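Local coordinates for beta-glucoside phosphorylase BglX (PDB 5VQE), which belongs to glycoside hydrolase family 3 and cleaves beta-glucosides as a phosphorylase, probably using phosphate to release glucose 1-phosphate, at residues C132-S137 with M372-S377; N157-V162 with Y202-L207; M208-N213 with A241-P246; L403-Q408 with E542-R547; Q408-I413 with E441-H446. All blocks are in the same frame, centred on the assembly; numbering follows the deposited sequence.

Interaction 1 of 5, residues C132-S137 with M372-S377; sequences CASEGS and MERIQS
Glu135, in helix 122-138, comes closest to the loop 372-377 at Ile375, with 5.2 Å between their CA atoms, where Arg374 to Ser377 form a type II beta turn. Arg374 bends at chi3 (-65°) and lays the edge of its guanidinium against the end of the helix. Its NH1 donates to Ser134 O over 3.0 Å, in the carbonyl plane and on a lone pair, while NE makes a weak, bent bond of 2.9 Å to Ser134 OG. Glu135 reaches out extended, and its OE2 receives Gln376 N at 3.1 Å from above the carboxylate plane; Thr108 OG1 and His380 ND1 also bond to this oxygen. Without the guanidinium, as with an alanine here, Ser134 O is likely to lose its partner from the loop and a gap to open between turn and helix. Arg374 and Glu135 thus dock a type II beta turn on the last turns of helix 122-138, joining it to the loop before helix 378-391, whose N-cap is Ser377.

Interaction 2 of 5, residues N157-V162 with Y202-L207; sequences NPITNV and YRDQHL
Ile159 rests on His206, with CD1 3.6 Å from CE1 of the imidazole, and the two side chains cross at about a right angle. CG1 of Ile159, set anti to the backbone N (chi1 -160°), lies beside the same ring atom and 3.9 Å from Asp204 OD1, where an aliphatic branch covers a carboxylate oxygen. Farther along, Pro158 CD packs 3.5 Å from Tyr202 O.

Behind this shell, Asp204 positions the imidazole. Its OD1 takes the backbone N of His206 at 2.7 Å, from above the carboxylate plane, closing an Asx turn, and also accepts from His206 ND1, a bond whose modelled length is too short to be trusted in detail. OD2 is bound by Asn481 N. A leucine in place of Asp204 would probably undo the Asx turn and leave His206 N and Asn481 N without this acceptor, and perhaps ND1 as well. In the 157-162 loop Asn157 forms a second Asx turn: its OD1 accepts Ile159 N at 2.9 Å in the carbonyl plane, and its ND2 bonds Asp201 O and Asp198 OD1. The side chain of His206 is about 4 Å from the bound 2-fluoroglucose, which Gln205 touches.

The two loops sit side by side in the N-terminal domain: loop 157-162 runs between strand 143-144 and helix 169-184, and loop 202-207 between strands 191-195 and 210-211.

Interaction 3 of 5, residues M208-N213 with A241-P246; sequences MSSVNN and AHIRQP
Val211 and Arg244 pair in register between two short, weakly bonded parallel strands of a beta-alpha-beta unit, strand 210-211, helix 216-232 and strand 237-244. Arg244 N donates to Ser210 O at 2.9 Å and Arg244 O receives Asn212 N at 2.8 Å, so both polar backbone atoms of Arg244 face the neighbouring strand. Its side chain then folds back, bent at chi3 (-76°), until NH2 donates to Ser209 O over 2.8 Å, almost straight at 172° and in the guanidinium plane. NE adds only a weak bond to Ser209 OG. CG2 of Val211 lies over one face of the guanidinium, 3.8 Å from NH2, while CG1 meets Pro246 CD at 3.7 Å, the two side chains crossing at about a right angle.

Past the strands, Asn212 and Gln245 cross with amide planes 51° apart. Gln245 NE2 approaches Asn212 OD1 at 3.1 Å from above its carbonyl plane, and the same NE2 also bonds Leu214 O. OE1 of Gln245 turns the other way and caps Val248 N at the start of helix 246-252. Parallel neighbours joined through a connecting helix in this way are characteristic of the TIM-barrel-like N-terminal domain of family 3.

Interaction 4 of 5, residues L403-Q408 with E542-R547; sequences LPLSPQ and EKLMGR
Pro404 and Leu405 pack against the Schellman motif that ends helix 534-544, with Gly546 as its positive-phi residue. Leu405 N donates to Leu544 O at 2.8 Å, tilted 25° from the carbonyl plane, which gives this carbonyl of the last turn a partner in the loop 403-408. A cis peptide bond precedes Pro404, and its CB sits 3.7 Å from Gly546 N; a side chain at Gly546 would run into that ring.

On the apolar side Leu405 and Leu544 lie alongside each other pointing the same way, with CD1 of the first 4.0 Å from CB of the second, and both side chains touch Leu507 of strand 506-510. Leu403 CD2 joins them at 4.2 Å from Leu544 CD2. Met545 sets off away from the loop, but bends at chi2 and chi3 (-52° and -65°) and brings CE back to 3.4 Å from Leu405 O.

Beyond the turn, Arg547 grips Glu542 side-on, NE to OE1 and NH2 to OE2, both carboxylate oxygens lying near the guanidinium plane; NH2 also makes a salt bridge to Glu441. Met545 CB covers part of one face of this guanidinium. Last comes a bridging water, which donates to Leu405 O at 2.6 Å and to Met545 O at 3.0 Å.

Interaction 5 of 5, residues Q408-I413 with E441-H446; sequences QKTKRI and EGFIVH
Ile413 points its CD1 over the face of the Phe443 ring, a CH-pi contact 3.8 Å from the centroid, at the start of two parallel strands, 412-419 and 444-447, which helix 429-441 connects in a beta-alpha-beta unit. The ring turns its edge to the backbone: Thr410 O lies in its plane, 3.0 Å from CD1. That carbonyl is buried and has no hydrogen-bonding partner in the model; the ring edge, with CD1 and CE1, lies against its oxygen. Also on this side of the sheet, Ile413 CG2 and Val445 CG1 run side by side at 4.2 Å, and Leu438 of the connecting helix packs on both Phe443 and Val445.

The opposite face carries Arg412, Ile444 and, further on, His446. Ile444 CG2 sits over one face of the guanidinium, 4.0 Å from NH1, and NH2 reaches obliquely to His446 CE1, the planes of guanidinium and imidazole 32° apart. A bend at chi3 (64°) swings the group across the strand, while NE bonds Asp466 O.

The backbones are laced by three bonds, Ile444 N to Lys411 O, Ile413 N to Ile444 O and His446 N to Ile413 O. Gly442, in the Schellman motif that closes helix 429-441, leads into the second strand. A water lying in the His446 ring plane donates to Ile413 O at 2.9 Å and lies 2.8 Å from His446 ND1.

From the N terminus, interaction 1 opens on helix 122-138 and closes the longest loop, ending in the loop before helix 378-391. Interactions 2 and 3 are nested inside it, one after the other, and touch: Gln205 OE1 lies 2.9 Å from His242 N, tying the sugar-side loop to strand 237-244. After interaction 1 has closed, the chain enters the six-stranded sheet of the second domain, where interaction 4 spans from the 403-408 loop to the end of helix 534-544. Interaction 5 is nested within it, sharing Gln408, and the salt bridge of Arg547 to Glu441 joins the two. No pair crosses.

Interaction 1 of 5, residues C132-S137 with M372-S377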
# COMPACT_ATOMS: atom_id res chain seq x y z
N CYS A 132 -8.41 -9.24 1.90
CA CYS A 132 -8.51 -8.16 0.92
C CYS A 132 -9.44 -8.54 -0.22
O CYS A 132 -10.36 -7.79 -0.57
CB CYS A 132 -7.13 -7.81 0.37
SG CYS A 132 -5.93 -7.19 1.57
N ALA A 133 -9.21 -9.71 -0.81
CA ALA A 133 -9.96 -10.11 -1.99
C ALA A 133 -11.36 -10.58 -1.62
O ALA A 133 -12.32 -10.32 -2.36
CB ALA A 133 -9.19 -11.20 -2.73
N SER A 134 -11.50 -11.28 -0.49
CA SER A 134 -12.82 -11.72 -0.06
C SER A 134 -13.74 -10.54 0.18
O SER A 134 -14.87 -10.50 -0.32
CB SER A 134 -12.70 -12.58 1.19
OG SER A 134 -13.98 -12.98 1.63
N GLU A 135 -13.27 -9.55 0.95
CA GLU A 135 -14.11 -8.40 1.25
C GLU A 135 -14.26 -7.48 0.04
O GLU A 135 -15.35 -6.98 -0.24
CB GLU A 135 -13.53 -7.66 2.46
CG GLU A 135 -13.47 -8.57 3.69
CD GLU A 135 -13.26 -7.84 4.99
OE1 GLU A 135 -12.94 -6.63 4.96
OE2 GLU A 135 -13.43 -8.48 6.06
N GLY A 136 -13.18 -7.30 -0.72
CA GLY A 136 -13.27 -6.50 -1.93
C GLY A 136 -14.23 -7.08 -2.95
O GLY A 136 -15.06 -6.37 -3.52
N SER A 137 -14.12 -8.39 -3.21
CA SER A 137 -14.95 -8.98 -4.26
C SER A 137 -16.42 -8.97 -3.88
O SER A 137 -17.28 -8.94 -4.77
CB SER A 137 -14.50 -10.42 -4.56
OG SER A 137 -14.62 -11.29 -3.45
N MET A 372 -21.80 -10.17 1.28
CA MET A 372 -21.44 -9.07 2.17
C MET A 372 -21.19 -9.54 3.60
O MET A 372 -20.51 -8.84 4.35
CB MET A 372 -22.54 -8.01 2.18
CG MET A 372 -22.84 -7.41 0.82
SD MET A 372 -21.51 -6.35 0.27
CE MET A 372 -21.89 -4.86 1.19
N GLU A 373 -21.74 -10.69 3.98
CA GLU A 373 -21.53 -11.20 5.33
C GLU A 373 -20.09 -11.60 5.59
O GLU A 373 -19.72 -11.80 6.75
CB GLU A 373 -22.45 -12.41 5.59
CG GLU A 373 -23.93 -12.05 5.56
CD GLU A 373 -24.84 -13.25 5.81
OE1 GLU A 373 -24.42 -14.19 6.52
OE2 GLU A 373 -25.97 -13.24 5.30
N ARG A 374 -19.26 -11.72 4.55
CA ARG A 374 -17.84 -11.99 4.76
C ARG A 374 -17.11 -10.80 5.34
O ARG A 374 -16.04 -10.97 5.93
CB ARG A 374 -17.18 -12.39 3.44
CG ARG A 374 -17.84 -13.55 2.73
CD ARG A 374 -16.95 -14.10 1.64
NE ARG A 374 -16.69 -13.16 0.55
CZ ARG A 374 -17.33 -13.14 -0.62
NH1 ARG A 374 -16.99 -12.25 -1.55
NH2 ARG A 374 -18.29 -14.02 -0.88
N ILE A 375 -17.64 -9.59 5.15
CA ILE A 375 -16.96 -8.39 5.59
C ILE A 375 -17.08 -8.28 7.11
O ILE A 375 -18.18 -8.39 7.66
CB ILE A 375 -17.54 -7.15 4.89
CG1 ILE A 375 -17.46 -7.33 3.37
CG2 ILE A 375 -16.77 -5.91 5.32
CD1 ILE A 375 -18.10 -6.21 2.56
N GLN A 376 -15.94 -8.08 7.78
CA GLN A 376 -15.85 -8.10 9.24
C GLN A 376 -16.38 -9.41 9.81
O GLN A 376 -16.93 -9.45 10.91
CB GLN A 376 -16.58 -6.91 9.86
CG GLN A 376 -15.85 -5.59 9.67
CD GLN A 376 -16.40 -4.48 10.55
OE1 GLN A 376 -16.36 -4.57 11.77
NE2 GLN A 376 -16.93 -3.44 9.92
N SER A 377 -16.19 -10.50 9.07
CA SER A 377 -16.61 -11.81 9.55
C SER A 377 -15.73 -12.26 10.71
O SER A 377 -14.61 -11.77 10.92
CB SER A 377 -16.55 -12.84 8.42
OG SER A 377 -15.21 -13.04 8.00

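Interaction 2 of 5, residues N157-V162 with Y202-L207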
# COMPACT_ATOMS: atom_id res chain seq x y z
N ASN A 157 12.92 6.60 4.26
CA ASN A 157 11.91 6.71 3.22
C ASN A 157 10.53 6.68 3.87
O ASN A 157 10.21 5.72 4.57
CB ASN A 157 12.05 5.58 2.22
CG ASN A 157 11.18 5.77 1.00
OD1 ASN A 157 10.03 6.17 1.10
ND2 ASN A 157 11.74 5.50 -0.17
N PRO A 158 9.69 7.70 3.67
CA PRO A 158 8.40 7.76 4.35
C PRO A 158 7.27 7.01 3.68
O PRO A 158 6.21 6.85 4.30
CB PRO A 158 8.09 9.27 4.34
CG PRO A 158 8.65 9.71 3.04
CD PRO A 158 9.92 8.91 2.85
N ILE A 159 7.45 6.55 2.44
CA ILE A 159 6.36 5.99 1.65
C ILE A 159 6.53 4.49 1.44
O ILE A 159 5.65 3.86 0.82
CB ILE A 159 6.20 6.73 0.31
CG1 ILE A 159 4.81 6.52 -0.29
CG2 ILE A 159 7.28 6.33 -0.69
CD1 ILE A 159 3.69 7.18 0.49
N THR A 160 7.61 3.90 1.95
CA THR A 160 7.77 2.45 1.98
C THR A 160 7.42 1.96 3.39
O THR A 160 6.24 1.82 3.72
CB THR A 160 9.18 2.07 1.56
OG1 THR A 160 10.14 2.90 2.25
CG2 THR A 160 9.35 2.28 0.05
N ASN A 161 8.43 1.72 4.22
CA ASN A 161 8.22 1.54 5.67
C ASN A 161 7.25 0.37 5.88
O ASN A 161 7.45 -0.70 5.28
CB ASN A 161 7.75 2.88 6.24
CG ASN A 161 7.96 2.97 7.74
OD1 ASN A 161 7.02 2.81 8.53
ND2 ASN A 161 9.20 3.25 8.14
N VAL A 162 6.20 0.52 6.69
CA VAL A 162 5.34 -0.61 7.02
C VAL A 162 4.51 -1.09 5.84
O VAL A 162 3.85 -2.12 5.96
CB VAL A 162 4.39 -0.28 8.19
CG1 VAL A 162 5.18 -0.03 9.46
CG2 VAL A 162 3.48 0.89 7.87
N TYR A 202 15.27 8.20 -0.16
CA TYR A 202 14.58 8.58 1.07
C TYR A 202 13.45 9.57 0.81
O TYR A 202 12.94 10.19 1.75
CB TYR A 202 15.56 9.16 2.10
CG TYR A 202 16.36 10.35 1.62
CD1 TYR A 202 17.44 10.19 0.78
CD2 TYR A 202 16.04 11.64 2.04
CE1 TYR A 202 18.19 11.27 0.34
CE2 TYR A 202 16.78 12.74 1.61
CZ TYR A 202 17.85 12.54 0.76
OH TYR A 202 18.60 13.61 0.32
N ARG A 203 13.04 9.72 -0.44
CA ARG A 203 12.08 10.74 -0.82
C ARG A 203 10.86 10.11 -1.47
O ARG A 203 10.88 8.96 -1.93
CB ARG A 203 12.77 11.77 -1.73
CG ARG A 203 13.90 12.50 -1.00
CD ARG A 203 14.82 13.28 -1.93
NE ARG A 203 15.44 12.43 -2.94
CZ ARG A 203 16.10 12.89 -4.00
NH1 ARG A 203 16.22 14.19 -4.20
NH2 ARG A 203 16.62 12.04 -4.88
N ASP A 204 9.77 10.88 -1.50
CA ASP A 204 8.44 10.41 -1.86
C ASP A 204 8.11 10.81 -3.29
O ASP A 204 8.11 12.00 -3.61
CB ASP A 204 7.40 10.99 -0.89
CG ASP A 204 5.97 10.55 -1.20
OD1 ASP A 204 5.76 9.81 -2.18
OD2 ASP A 204 5.05 10.96 -0.46
N GLN A 205 7.80 9.82 -4.13
CA GLN A 205 7.46 10.08 -5.53
C GLN A 205 6.16 10.86 -5.68
O GLN A 205 5.87 11.37 -6.78
CB GLN A 205 7.36 8.77 -6.32
CG GLN A 205 6.58 7.66 -5.62
CD GLN A 205 5.88 6.72 -6.58
OE1 GLN A 205 5.76 7.00 -7.79
NE2 GLN A 205 5.40 5.60 -6.05
N HIS A 206 5.36 10.96 -4.61
CA HIS A 206 4.23 11.88 -4.59
C HIS A 206 4.68 13.32 -4.76
O HIS A 206 3.91 14.15 -5.26
CB HIS A 206 3.43 11.73 -3.29
CG HIS A 206 2.75 10.41 -3.13
ND1 HIS A 206 3.42 9.26 -2.77
CD2 HIS A 206 1.45 10.06 -3.26
CE1 HIS A 206 2.56 8.25 -2.71
NE2 HIS A 206 1.36 8.71 -3.01
N LEU A 207 5.91 13.64 -4.35
CA LEU A 207 6.40 15.02 -4.28
C LEU A 207 7.52 15.32 -5.26
O LEU A 207 7.96 16.47 -5.35
CB LEU A 207 6.88 15.32 -2.86
CG LEU A 207 5.79 15.29 -1.78
CD1 LEU A 207 6.41 15.44 -0.41
CD2 LEU A 207 4.75 16.38 -2.01

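Interaction 3 of 5, residues M208-N213 with A241-P246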
# COMPACT_ATOMS: atom_id res chain seq x y z
N MET A 208 8.01 14.32 -6.00
CA MET A 208 9.13 14.48 -6.91
C MET A 208 9.32 13.14 -7.61
O MET A 208 8.66 12.16 -7.28
CB MET A 208 10.39 14.90 -6.15
CG MET A 208 10.66 14.01 -4.94
SD MET A 208 12.32 14.21 -4.30
CE MET A 208 13.23 13.44 -5.63
N SER A 209 10.22 13.10 -8.60
CA SER A 209 10.62 11.83 -9.20
C SER A 209 11.79 11.27 -8.39
O SER A 209 12.94 11.68 -8.57
CB SER A 209 10.97 11.99 -10.67
OG SER A 209 11.37 10.74 -11.21
N SER A 210 11.50 10.34 -7.49
CA SER A 210 12.54 9.76 -6.65
C SER A 210 13.39 8.79 -7.48
O SER A 210 13.05 8.41 -8.60
CB SER A 210 11.92 9.08 -5.43
OG SER A 210 11.10 7.99 -5.79
N VAL A 211 14.55 8.42 -6.93
CA VAL A 211 15.61 7.80 -7.71
C VAL A 211 16.10 6.54 -7.02
O VAL A 211 16.57 6.59 -5.87
CB VAL A 211 16.78 8.77 -7.95
CG1 VAL A 211 17.82 8.15 -8.88
CG2 VAL A 211 16.26 10.06 -8.55
N ASN A 212 16.00 5.41 -7.71
CA ASN A 212 16.65 4.15 -7.33
C ASN A 212 18.04 4.18 -7.97
O ASN A 212 18.19 4.00 -9.18
CB ASN A 212 15.80 2.97 -7.81
CG ASN A 212 16.36 1.63 -7.38
OD1 ASN A 212 17.57 1.40 -7.40
ND2 ASN A 212 15.46 0.71 -7.01
N ASN A 213 19.07 4.46 -7.16
CA ASN A 213 20.40 4.74 -7.68
C ASN A 213 21.37 3.58 -7.50
O ASN A 213 22.59 3.77 -7.59
CB ASN A 213 20.96 6.01 -7.02
CG ASN A 213 21.27 5.83 -5.55
OD1 ASN A 213 20.56 5.13 -4.84
ND2 ASN A 213 22.34 6.47 -5.10
N ALA A 241 5.82 3.13 -11.67
CA ALA A 241 5.68 4.30 -10.82
C ALA A 241 6.66 5.38 -11.26
O ALA A 241 7.40 5.23 -12.23
CB ALA A 241 5.88 3.93 -9.36
N HIS A 242 6.65 6.49 -10.53
CA HIS A 242 7.35 7.70 -10.95
C HIS A 242 8.74 7.75 -10.34
O HIS A 242 9.17 8.74 -9.74
CB HIS A 242 6.52 8.92 -10.59
CG HIS A 242 5.07 8.74 -10.89
ND1 HIS A 242 4.61 8.29 -12.11
CD2 HIS A 242 3.96 8.93 -10.12
CE1 HIS A 242 3.29 8.22 -12.09
NE2 HIS A 242 2.87 8.59 -10.89
N ILE A 243 9.44 6.63 -10.49
CA ILE A 243 10.75 6.39 -9.91
C ILE A 243 11.73 6.14 -11.05
O ILE A 243 11.43 5.35 -11.95
CB ILE A 243 10.73 5.19 -8.94
CG1 ILE A 243 9.72 5.41 -7.81
CG2 ILE A 243 12.11 4.92 -8.39
CD1 ILE A 243 9.40 4.16 -7.01
N ARG A 244 12.88 6.80 -11.01
CA ARG A 244 13.93 6.57 -12.00
C ARG A 244 14.90 5.49 -11.52
O ARG A 244 15.10 5.30 -10.32
CB ARG A 244 14.70 7.86 -12.28
CG ARG A 244 13.94 8.82 -13.17
CD ARG A 244 14.60 10.19 -13.21
NE ARG A 244 14.33 10.95 -12.00
CZ ARG A 244 14.84 12.15 -11.74
NH1 ARG A 244 15.66 12.72 -12.62
NH2 ARG A 244 14.54 12.77 -10.62
N GLN A 245 15.49 4.79 -12.49
CA GLN A 245 16.62 3.89 -12.24
C GLN A 245 17.65 4.23 -13.31
O GLN A 245 17.74 3.57 -14.36
CB GLN A 245 16.23 2.41 -12.29
CG GLN A 245 16.90 1.55 -11.23
CD GLN A 245 18.43 1.70 -11.20
OE1 GLN A 245 19.04 2.14 -12.18
NE2 GLN A 245 19.04 1.32 -10.08
N PRO A 246 18.42 5.30 -13.11
CA PRO A 246 19.30 5.78 -14.19
C PRO A 246 20.32 4.75 -14.63
O PRO A 246 20.63 4.67 -15.83
CB PRO A 246 19.96 7.02 -13.58
CG PRO A 246 19.71 6.94 -12.11
CD PRO A 246 18.43 6.20 -11.94

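Interaction 4 of 5, residues L403-Q408 with E542-R547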
# COMPACT_ATOMS: atom_id res chain seq x y z
N LEU A 403 9.47 -5.84 32.56
CA LEU A 403 8.42 -6.72 32.08
C LEU A 403 8.43 -8.04 32.85
O LEU A 403 9.49 -8.51 33.26
CB LEU A 403 8.61 -6.99 30.59
CG LEU A 403 8.66 -5.74 29.71
CD1 LEU A 403 8.84 -6.10 28.24
CD2 LEU A 403 7.42 -4.87 29.91
N PRO A 404 7.25 -8.64 33.09
CA PRO A 404 5.94 -8.11 32.73
C PRO A 404 5.49 -6.97 33.64
O PRO A 404 5.87 -6.93 34.82
CB PRO A 404 5.01 -9.32 32.89
CG PRO A 404 5.67 -10.15 33.91
CD PRO A 404 7.14 -9.97 33.72
N LEU A 405 4.70 -6.05 33.10
CA LEU A 405 4.17 -4.95 33.90
C LEU A 405 3.20 -5.47 34.96
O LEU A 405 2.51 -6.49 34.76
CB LEU A 405 3.46 -3.94 33.01
CG LEU A 405 4.32 -3.31 31.91
CD1 LEU A 405 3.48 -2.34 31.10
CD2 LEU A 405 5.53 -2.59 32.51
N SER A 406 3.16 -4.77 36.09
CA SER A 406 2.28 -5.09 37.19
C SER A 406 1.94 -3.83 37.97
O SER A 406 2.86 -3.06 38.29
CB SER A 406 2.91 -6.11 38.13
OG SER A 406 2.19 -6.16 39.34
N PRO A 407 0.67 -3.59 38.29
CA PRO A 407 0.35 -2.45 39.18
C PRO A 407 1.10 -2.49 40.50
O PRO A 407 1.29 -1.44 41.12
CB PRO A 407 -1.16 -2.59 39.40
CG PRO A 407 -1.66 -3.37 38.24
CD PRO A 407 -0.55 -4.30 37.85
N GLN A 408 1.55 -3.66 40.94
CA GLN A 408 2.30 -3.75 42.18
C GLN A 408 3.78 -3.43 41.99
O GLN A 408 4.51 -3.34 42.99
CB GLN A 408 2.14 -5.15 42.79
CG GLN A 408 0.75 -5.38 43.38
CD GLN A 408 -0.33 -5.56 42.33
OE1 GLN A 408 -0.12 -6.20 41.30
NE2 GLN A 408 -1.52 -5.00 42.60
N GLU A 542 -1.93 -8.06 26.39
CA GLU A 542 -1.67 -9.42 26.85
C GLU A 542 -0.18 -9.65 27.03
O GLU A 542 0.24 -10.30 27.99
CB GLU A 542 -2.26 -10.43 25.87
CG GLU A 542 -3.77 -10.34 25.73
CD GLU A 542 -4.48 -10.53 27.06
OE1 GLU A 542 -4.17 -11.53 27.74
OE2 GLU A 542 -5.31 -9.68 27.44
N LYS A 543 0.64 -9.11 26.13
CA LYS A 543 2.07 -9.41 26.18
C LYS A 543 2.77 -8.57 27.24
O LYS A 543 3.69 -9.06 27.91
CB LYS A 543 2.67 -9.19 24.80
CG LYS A 543 2.21 -10.24 23.79
CD LYS A 543 2.45 -9.80 22.35
CE LYS A 543 1.72 -10.70 21.36
NZ LYS A 543 2.08 -12.14 21.54
N LEU A 544 2.36 -7.32 27.41
CA LEU A 544 2.94 -6.50 28.47
C LEU A 544 2.66 -7.09 29.84
O LEU A 544 3.52 -7.05 30.73
CB LEU A 544 2.41 -5.07 28.38
CG LEU A 544 2.84 -4.28 27.16
CD1 LEU A 544 2.11 -2.94 27.11
CD2 LEU A 544 4.33 -4.07 27.14
N MET A 545 1.46 -7.65 30.03
CA MET A 545 1.09 -8.27 31.29
C MET A 545 1.65 -9.68 31.45
O MET A 545 1.47 -10.28 32.51
CB MET A 545 -0.44 -8.32 31.41
CG MET A 545 -1.11 -6.96 31.32
SD MET A 545 -0.41 -5.75 32.47
CE MET A 545 -0.84 -6.49 34.05
N GLY A 546 2.35 -10.20 30.44
CA GLY A 546 2.99 -11.49 30.56
C GLY A 546 2.08 -12.68 30.36
O GLY A 546 2.49 -13.81 30.65
N ARG A 547 0.86 -12.47 29.89
CA ARG A 547 -0.05 -13.56 29.55
C ARG A 547 0.16 -14.09 28.14
O ARG A 547 -0.45 -15.10 27.78
CB ARG A 547 -1.50 -13.10 29.71
CG ARG A 547 -1.85 -12.61 31.11
CD ARG A 547 -3.35 -12.38 31.24
NE ARG A 547 -3.82 -11.21 30.50
CZ ARG A 547 -3.99 -10.00 31.02
NH1 ARG A 547 -3.71 -9.75 32.30
NH2 ARG A 547 -4.45 -9.02 30.25
O HOH W 1 1.64 -8.86 35.15

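Interaction 5 of 5, residues Q408-I413 with E441-H446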
# COMPACT_ATOMS: atom_id res chain seq x y z
N GLN A 408 1.55 -3.66 40.94
CA GLN A 408 2.30 -3.75 42.18
C GLN A 408 3.78 -3.43 41.99
O GLN A 408 4.51 -3.34 42.99
CB GLN A 408 2.14 -5.15 42.79
CG GLN A 408 0.75 -5.38 43.38
CD GLN A 408 -0.33 -5.56 42.33
OE1 GLN A 408 -0.12 -6.20 41.30
NE2 GLN A 408 -1.52 -5.00 42.60
N LYS A 409 4.23 -3.26 40.75
CA LYS A 409 5.55 -2.72 40.47
C LYS A 409 5.51 -1.26 40.03
O LYS A 409 6.41 -0.49 40.39
CB LYS A 409 6.26 -3.55 39.40
CG LYS A 409 6.70 -4.92 39.86
CD LYS A 409 7.64 -5.57 38.83
CE LYS A 409 6.90 -5.98 37.56
NZ LYS A 409 7.84 -6.56 36.55
N THR A 410 4.49 -0.85 39.26
CA THR A 410 4.39 0.52 38.75
C THR A 410 2.91 0.91 38.68
O THR A 410 2.25 0.74 37.65
CB THR A 410 5.07 0.66 37.38
OG1 THR A 410 4.45 -0.23 36.44
CG2 THR A 410 6.56 0.35 37.47
N LYS A 411 2.40 1.47 39.78
CA LYS A 411 0.97 1.78 39.85
C LYS A 411 0.60 2.95 38.94
O LYS A 411 -0.40 2.88 38.22
CB LYS A 411 0.57 2.07 41.30
CG LYS A 411 -0.90 2.43 41.50
CD LYS A 411 -1.86 1.28 41.19
CE LYS A 411 -1.54 0.04 42.01
NZ LYS A 411 -1.21 0.35 43.44
N ARG A 412 1.37 4.03 38.98
CA ARG A 412 0.98 5.27 38.32
C ARG A 412 1.73 5.40 36.99
O ARG A 412 2.96 5.39 36.95
CB ARG A 412 1.25 6.47 39.22
CG ARG A 412 0.44 6.44 40.51
CD ARG A 412 0.62 7.72 41.32
NE ARG A 412 0.09 8.87 40.61
CZ ARG A 412 -1.17 9.29 40.66
NH1 ARG A 412 -2.06 8.66 41.41
NH2 ARG A 412 -1.53 10.35 39.95
N ILE A 413 0.97 5.54 35.91
CA ILE A 413 1.51 5.57 34.55
C ILE A 413 1.11 6.89 33.90
O ILE A 413 -0.05 7.32 34.01
CB ILE A 413 1.00 4.38 33.71
CG1 ILE A 413 1.58 3.07 34.24
CG2 ILE A 413 1.35 4.56 32.23
CD1 ILE A 413 1.00 1.83 33.58
N GLU A 441 -6.55 -3.41 34.05
CA GLU A 441 -5.56 -4.25 34.73
C GLU A 441 -5.26 -3.78 36.15
O GLU A 441 -4.64 -4.54 36.91
CB GLU A 441 -4.25 -4.27 33.94
CG GLU A 441 -4.34 -4.87 32.55
CD GLU A 441 -4.70 -6.35 32.55
OE1 GLU A 441 -4.23 -7.09 33.45
OE2 GLU A 441 -5.45 -6.77 31.64
N GLY A 442 -5.66 -2.56 36.52
CA GLY A 442 -5.36 -2.02 37.84
C GLY A 442 -4.37 -0.87 37.84
O GLY A 442 -4.02 -0.39 38.93
N PHE A 443 -3.90 -0.42 36.69
CA PHE A 443 -3.03 0.75 36.66
C PHE A 443 -3.84 2.04 36.75
O PHE A 443 -4.98 2.12 36.28
CB PHE A 443 -2.19 0.77 35.37
CG PHE A 443 -1.21 -0.37 35.26
CD1 PHE A 443 -0.04 -0.37 35.99
CD2 PHE A 443 -1.46 -1.43 34.41
CE1 PHE A 443 0.86 -1.41 35.88
CE2 PHE A 443 -0.56 -2.47 34.29
CZ PHE A 443 0.59 -2.46 35.02
N ILE A 444 -3.23 3.05 37.36
CA ILE A 444 -3.72 4.42 37.27
C ILE A 444 -2.97 5.09 36.12
O ILE A 444 -1.73 5.08 36.10
CB ILE A 444 -3.52 5.17 38.59
CG1 ILE A 444 -4.43 4.57 39.66
CG2 ILE A 444 -3.80 6.66 38.41
CD1 ILE A 444 -4.20 5.10 41.05
N VAL A 445 -3.71 5.63 35.16
CA VAL A 445 -3.13 6.11 33.91
C VAL A 445 -3.67 7.50 33.62
O VAL A 445 -4.88 7.67 33.44
CB VAL A 445 -3.42 5.17 32.74
CG1 VAL A 445 -2.63 5.60 31.50
CG2 VAL A 445 -3.09 3.74 33.11
N HIS A 446 -2.77 8.48 33.53
CA HIS A 446 -3.11 9.82 33.07
C HIS A 446 -2.39 10.11 31.76
O HIS A 446 -1.29 9.60 31.51
CB HIS A 446 -2.71 10.90 34.08
CG HIS A 446 -3.48 10.87 35.36
ND1 HIS A 446 -3.16 10.03 36.40
CD2 HIS A 446 -4.56 11.58 35.76
CE1 HIS A 446 -4.02 10.23 37.39
NE2 HIS A 446 -4.87 11.16 37.03
O HOH W 2 -0.96 8.30 36.57